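Local coordinates for protein beta-porphyranase A (Bacteroides plebeius, PDB 4AW7) that hydrolyses the red-algal polysaccharide porphyran, cutting beta-1,4 linkages between beta-D-galactose and 6-sulfated alpha-L-galactose to release mostly disaccharides, at residues K70-G73 / P74-A78; V168-Y171 / A172-K176. All blocks are in the same frame, centred on the assembly; numbering follows the deposited sequence.

Interaction 1. Residues K70-G73 / P74-A78. With L6S (6-O-sulfo-alpha-L-galactopyranose), chain B; GAL (beta-D-galactopyranose), chain C; L6S (6-O-sulfo-alpha-L-galactopyranose), chain D; AAL (3,6-anhydro-alpha-L-galactopyranose), chain E.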
loop_
_atom_site.group_PDB
_atom_site.type_symbol
_atom_site.label_atom_id
_atom_site.label_comp_id
_atom_site.label_asym_id
_atom_site.label_seq_id
_atom_site.Cartn_x
_atom_site.Cartn_y
_atom_site.Cartn_z
ATOM N N LYS A 70 -11.768 -11.350 -2.254
ATOM C CA LYS A 70 -13.100 -11.900 -2.240
ATOM C C LYS A 70 -13.597 -12.003 -0.812
ATOM O O LYS A 70 -12.865 -12.466 0.045
ATOM C CB LYS A 70 -13.042 -13.320 -2.837
ATOM C CG LYS A 70 -14.276 -14.094 -2.776
ATOM C CD LYS A 70 -15.208 -13.691 -3.838
ATOM C CE LYS A 70 -16.191 -14.830 -4.188
ATOM N NZ LYS A 70 -17.144 -14.309 -5.246
ATOM N N PHE A 71 -14.855 -11.630 -0.616
ATOM C CA PHE A 71 -15.535 -11.793 0.671
ATOM C C PHE A 71 -16.182 -13.167 0.748
ATOM O O PHE A 71 -17.377 -13.345 0.495
ATOM C CB PHE A 71 -16.544 -10.681 0.865
ATOM C CG PHE A 71 -15.915 -9.372 1.245
ATOM C CD1 PHE A 71 -15.277 -8.578 0.333
ATOM C CD2 PHE A 71 -15.881 -8.991 2.571
ATOM C CE1 PHE A 71 -14.680 -7.403 0.736
ATOM C CE2 PHE A 71 -15.309 -7.798 2.967
ATOM C CZ PHE A 71 -14.700 -7.023 2.063
ATOM N N TRP A 72 -15.367 -14.158 1.011
ATOM C CA TRP A 72 -15.833 -15.520 1.242
ATOM C C TRP A 72 -14.710 -16.307 1.848
ATOM O O TRP A 72 -13.554 -16.096 1.498
ATOM C CB TRP A 72 -16.267 -16.181 -0.060
ATOM C CG TRP A 72 -17.241 -17.330 0.216
ATOM C CD1 TRP A 72 -16.974 -18.660 0.224
ATOM C CD2 TRP A 72 -18.632 -17.192 0.551
ATOM N NE1 TRP A 72 -18.128 -19.360 0.502
ATOM C CE2 TRP A 72 -19.151 -18.475 0.725
ATOM C CE3 TRP A 72 -19.483 -16.094 0.704
ATOM C CZ2 TRP A 72 -20.500 -18.696 1.039
ATOM C CZ3 TRP A 72 -20.817 -16.304 1.010
ATOM C CH2 TRP A 72 -21.302 -17.592 1.190
ATOM N N GLY A 73 -14.999 -17.213 2.751
ATOM C CA GLY A 73 -14.003 -17.886 3.516
ATOM C C GLY A 73 -14.623 -18.962 4.380
ATOM O O GLY A 73 -15.767 -19.356 4.155
ATOM N N PRO A 74 -13.853 -19.428 5.347
ATOM C CA PRO A 74 -14.357 -20.545 6.176
ATOM C C PRO A 74 -15.635 -20.220 6.915
ATOM O O PRO A 74 -16.427 -21.142 7.203
ATOM C CB PRO A 74 -13.217 -20.792 7.180
ATOM C CG PRO A 74 -11.999 -20.139 6.565
ATOM C CD PRO A 74 -12.496 -19.021 5.729
ATOM N N TYR A 75 -15.819 -18.952 7.279
ATOM C CA TYR A 75 -16.910 -18.570 8.183
ATOM C C TYR A 75 -18.197 -18.339 7.413
ATOM O O TYR A 75 -19.283 -18.761 7.859
ATOM C CB TYR A 75 -16.470 -17.407 9.109
ATOM C CG TYR A 75 -15.235 -17.797 9.827
ATOM C CD1 TYR A 75 -15.287 -18.742 10.864
ATOM C CD2 TYR A 75 -13.988 -17.349 9.438
ATOM C CE1 TYR A 75 -14.146 -19.209 11.455
ATOM C CE2 TYR A 75 -12.839 -17.805 10.038
ATOM C CZ TYR A 75 -12.913 -18.773 11.040
ATOM O OH TYR A 75 -11.709 -19.221 11.618
ATOM N N SER A 76 -18.091 -17.772 6.212
ATOM C CA SER A 76 -19.240 -17.656 5.321
ATOM C C SER A 76 -19.617 -19.084 4.822
ATOM O O SER A 76 -20.800 -19.459 4.827
ATOM C CB SER A 76 -18.995 -16.583 4.212
ATOM O OG SER A 76 -17.687 -16.633 3.704
ATOM N N TYR A 77 -18.626 -19.915 4.495
ATOM C CA TYR A 77 -18.920 -21.300 4.094
ATOM C C TYR A 77 -19.632 -22.066 5.221
ATOM O O TYR A 77 -20.643 -22.730 5.006
ATOM C CB TYR A 77 -17.614 -21.996 3.733
ATOM C CG TYR A 77 -17.762 -23.480 3.420
ATOM C CD1 TYR A 77 -17.748 -24.420 4.449
ATOM C CD2 TYR A 77 -17.897 -23.951 2.107
ATOM C CE1 TYR A 77 -17.890 -25.774 4.199
ATOM C CE2 TYR A 77 -18.042 -25.318 1.844
ATOM C CZ TYR A 77 -18.032 -26.220 2.902
ATOM O OH TYR A 77 -18.152 -27.583 2.686
ATOM N N ALA A 78 -19.106 -21.965 6.441
ATOM C CA ALA A 78 -19.666 -22.710 7.576
ATOM C C ALA A 78 -21.061 -22.238 7.911
ATOM O O ALA A 78 -21.949 -23.071 8.147
ATOM C CB ALA A 78 -18.777 -22.657 8.813
HETATM O O1S L6S B . -20.481 -23.945 -0.225
HETATM O O2S L6S B . -20.776 -22.055 1.301
HETATM O O3S L6S B . -19.021 -21.978 -0.438
HETATM C C1 L6S B . -24.314 -19.226 -1.374
HETATM C C2 L6S B . -25.758 -19.679 -1.701
HETATM C C3 L6S B . -25.753 -20.795 -2.745
HETATM C C4 L6S B . -24.860 -21.953 -2.245
HETATM C C5 L6S B . -23.434 -21.425 -1.947
HETATM C C6 L6S B . -22.553 -22.497 -1.357
HETATM O O2 L6S B . -26.536 -18.589 -2.221
HETATM O O3 L6S B . -27.075 -21.283 -2.959
HETATM O O4 L6S B . -25.453 -22.532 -1.051
HETATM O O5 L6S B . -23.443 -20.291 -0.985
HETATM O O6 L6S B . -21.269 -21.933 -1.118
HETATM S S1 L6S B . -20.390 -22.462 -0.085
HETATM C C1 GAL C . -21.321 -15.897 -2.993
HETATM C C2 GAL C . -22.638 -16.647 -3.118
HETATM C C3 GAL C . -22.532 -17.945 -2.343
HETATM C C4 GAL C . -21.293 -18.722 -2.801
HETATM C C5 GAL C . -20.036 -17.841 -2.721
HETATM C C6 GAL C . -18.770 -18.531 -3.223
HETATM O O2 GAL C . -23.645 -15.844 -2.558
HETATM O O3 GAL C . -23.715 -18.691 -2.563
HETATM O O4 GAL C . -21.493 -19.180 -4.125
HETATM O O5 GAL C . -20.219 -16.634 -3.465
HETATM O O6 GAL C . -17.643 -17.704 -3.051
HETATM O O1S L6S D . -15.351 -5.629 -4.758
HETATM O O2S L6S D . -17.242 -4.384 -5.713
HETATM O O3S L6S D . -17.596 -6.429 -4.399
HETATM C C1 L6S D . -15.880 -3.720 1.232
HETATM C C2 L6S D . -17.172 -4.293 1.769
HETATM C C3 L6S D . -18.325 -3.934 0.818
HETATM C C4 L6S D . -17.995 -4.505 -0.613
HETATM C C5 L6S D . -16.637 -3.942 -1.050
HETATM C C6 L6S D . -16.115 -4.741 -2.266
HETATM O O2 L6S D . -17.423 -3.853 3.119
HETATM O O3 L6S D . -19.582 -4.446 1.283
HETATM O O4 L6S D . -17.952 -5.938 -0.519
HETATM O O5 L6S D . -15.591 -4.115 -0.087
HETATM O O6 L6S D . -16.877 -4.369 -3.404
HETATM S S1 L6S D . -16.734 -5.241 -4.655
HETATM C C1 AAL E . -20.211 -10.869 -3.086
HETATM C C2 AAL E . -19.479 -11.644 -4.154
HETATM C C3 AAL E . -20.387 -12.740 -4.650
HETATM C C4 AAL E . -20.715 -13.631 -3.475
HETATM C C5 AAL E . -21.693 -12.728 -2.766
HETATM C C6 AAL E . -22.557 -12.190 -3.890
HETATM O O2 AAL E . -18.270 -12.183 -3.656
HETATM O O3 AAL E . -21.653 -12.180 -5.013
HETATM O O4 AAL E . -21.395 -14.818 -3.912
HETATM O O5 AAL E . -20.978 -11.643 -2.159
#
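Trp72 lies between Ser76 on one face of its indole and the chain C galactose on the other. Its CB starts near the sugar's O6, and CG comes to 3.3 Å from galactose O6. CD2 and CE2 lie under galactose C5, which sits over the centre of the ring system, a carbohydrate-aromatic stack. On the other face Ser76 CB stands 3.6 Å from the centroid of the six-membered ring, nearly on its normal, a CH-pi contact; CE3 and CZ3 face this CB, and CH2 lies between it and galactose C3. At the rim, Trp72 NE1 donates to O3S of the chain B sulfogalactose at 2.9 Å, while CZ2 has O2S in plane at its edge.

Gly73 is the N-cap of helix 74-82: its O accepts from Tyr77 N at 2.9 Å, and its N donates to Ser76 OG (2.9 Å, 141°), turned back toward it by a chi1 of 41°. Glu107 also bonds this OG. Tyr77 CD2 puts its ring edge 3.4 Å from O3S; Lys81, in cation-pi contact with that ring, hydrogen-bonds a sulfogalactose. Lys70 NZ donates to chain E anhydrogalactose O2 at 2.9 Å. All this is consistent with stacking sensing a sugar face and an indole N-H the 6-sulfate.

Interaction 2. Residues V168-Y171 / A172-K176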
loop_
_atom_site.group_PDB
_atom_site.type_symbol
_atom_site.label_atom_id
_atom_site.label_comp_id
_atom_site.label_asym_id
_atom_site.label_seq_id
_atom_site.Cartn_x
_atom_site.Cartn_y
_atom_site.Cartn_z
ATOM N N VAL A 168 -9.214 -9.727 17.796
ATOM C CA VAL A 168 -7.789 -9.997 17.717
ATOM C C VAL A 168 -7.487 -11.448 18.096
ATOM O O VAL A 168 -6.658 -12.099 17.461
ATOM C CB VAL A 168 -6.971 -8.993 18.534
ATOM C CG1 VAL A 168 -5.479 -9.331 18.537
ATOM C CG2 VAL A 168 -7.186 -7.558 17.981
ATOM N N ASP A 169 -8.168 -11.983 19.126
ATOM C CA ASP A 169 -7.977 -13.369 19.520
ATOM C C ASP A 169 -8.409 -14.339 18.406
ATOM O O ASP A 169 -7.808 -15.397 18.232
ATOM C CB ASP A 169 -8.748 -13.646 20.812
ATOM C CG ASP A 169 -8.121 -13.030 22.027
ATOM O OD1 ASP A 169 -6.932 -12.637 22.009
ATOM O OD2 ASP A 169 -8.847 -12.955 23.069
ATOM N N PHE A 170 -9.453 -13.975 17.678
ATOM C CA PHE A 170 -9.946 -14.732 16.517
ATOM C C PHE A 170 -8.828 -14.778 15.470
ATOM O O PHE A 170 -8.439 -15.866 15.010
ATOM C CB PHE A 170 -11.216 -14.031 16.035
ATOM C CG PHE A 170 -11.986 -14.680 14.912
ATOM C CD1 PHE A 170 -12.981 -15.593 15.163
ATOM C CD2 PHE A 170 -11.810 -14.253 13.602
ATOM C CE1 PHE A 170 -13.759 -16.096 14.147
ATOM C CE2 PHE A 170 -12.587 -14.722 12.592
ATOM C CZ PHE A 170 -13.558 -15.675 12.850
ATOM N N TYR A 171 -8.288 -13.614 15.122
ATOM C CA TYR A 171 -7.140 -13.576 14.213
ATOM C C TYR A 171 -5.974 -14.467 14.689
ATOM O O TYR A 171 -5.391 -15.250 13.919
ATOM C CB TYR A 171 -6.616 -12.147 14.045
ATOM C CG TYR A 171 -7.165 -11.351 12.881
ATOM C CD1 TYR A 171 -6.531 -11.366 11.652
ATOM C CD2 TYR A 171 -8.271 -10.509 12.998
ATOM C CE1 TYR A 171 -6.996 -10.656 10.588
ATOM C CE2 TYR A 171 -8.735 -9.759 11.927
ATOM C CZ TYR A 171 -8.073 -9.823 10.708
ATOM O OH TYR A 171 -8.443 -9.108 9.593
ATOM N N ALA A 172 -5.614 -14.337 15.967
ATOM C CA ALA A 172 -4.469 -15.054 16.508
ATOM C C ALA A 172 -4.670 -16.553 16.415
ATOM O O ALA A 172 -3.762 -17.283 16.008
ATOM C CB ALA A 172 -4.218 -14.654 17.980
ATOM N N SER A 173 -5.862 -17.015 16.777
ATOM C CA SER A 173 -6.154 -18.421 16.729
ATOM C C SER A 173 -6.046 -18.970 15.312
ATOM O O SER A 173 -5.556 -20.068 15.058
ATOM C CB SER A 173 -7.541 -18.684 17.324
ATOM O OG SER A 173 -7.821 -20.063 17.235
ATOM N N ILE A 174 -6.525 -18.202 14.352
ATOM C CA ILE A 174 -6.497 -18.624 12.951
ATOM C C ILE A 174 -5.049 -18.758 12.508
ATOM O O ILE A 174 -4.673 -19.777 11.905
ATOM C CB ILE A 174 -7.289 -17.649 12.060
ATOM C CG1 ILE A 174 -8.792 -17.801 12.342
ATOM C CG2 ILE A 174 -6.938 -17.886 10.570
ATOM C CD1 ILE A 174 -9.651 -16.685 11.825
ATOM N N GLY A 175 -4.235 -17.736 12.765
ATOM C CA GLY A 175 -2.815 -17.809 12.382
ATOM C C GLY A 175 -2.128 -19.006 13.036
ATOM O O GLY A 175 -1.391 -19.746 12.389
ATOM N N LYS A 176 -2.381 -19.213 14.319
ATOM C CA LYS A 176 -1.743 -20.307 15.030
ATOM C C LYS A 176 -2.112 -21.645 14.418
ATOM O O LYS A 176 -1.226 -22.513 14.156
ATOM C CB LYS A 176 -2.146 -20.284 16.496
ATOM C CG LYS A 176 -1.405 -21.336 17.304
ATOM C CD LYS A 176 -1.851 -21.303 18.767
ATOM C CE LYS A 176 -3.281 -21.840 18.924
ATOM N NZ LYS A 176 -3.728 -22.001 20.354
#
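Phe170 meets Ile174 one turn further along the helix, its CD2 and CE2 meeting the isoleucine's terminal methyl. The closest pair is Phe170 CE2 and Ile174 CD1 at 3.6 Å, and the two side chains cross obliquely. Ile174 CG1 is anti to its carbonyl carbon (chi1 -71°); that choice lays CG1 3.3 Å from Phe170 O and carries CD1 on to the ring. Ile174 N donates to the same Phe170 O at 3.1 Å. This is the i to i+4 pattern of an alpha helix, here 160-179, one of the helices outside the (beta/alpha)8 barrel of the catalytic domain. The series runs on with Ala172 N to Val168 O, Ser173 N to Asp169 O and Gly175 N to Tyr171 O, the last at 3.0 Å and nearly straight (173°). Ala172 CB rests 3.6 Å from Val168 O. The polar ends are bonded to other parts of the chain: Asp169 forms a salt bridge with Arg218 of helix 212-219, Ser173 OG bonds Val120 O, and Tyr171 OH bonds Leu144 O, beside the substrate-binding Asn145.

From the N terminus, interaction 1 comes first, at the turn where strand 66-71 leaves the parallel sheet and helix 74-82 begins. Interaction 2 follows within helix 160-179, after strand 136-142. Each is a local contact in one continuous segment, so neither closes a long loop, and the two lie in series without nesting or crossing. They nevertheless touch, with centres about 16 Å apart: Tyr75 OH comes to 3.3 Å from Ile174 CD1, and Tyr75 CE2 to 3.6 Å from Phe170 CZ. Both also pack on helix 120-132 and on Phe141 of strand 136-142, which joins the substrate-binding turn to the barrel's outer helices.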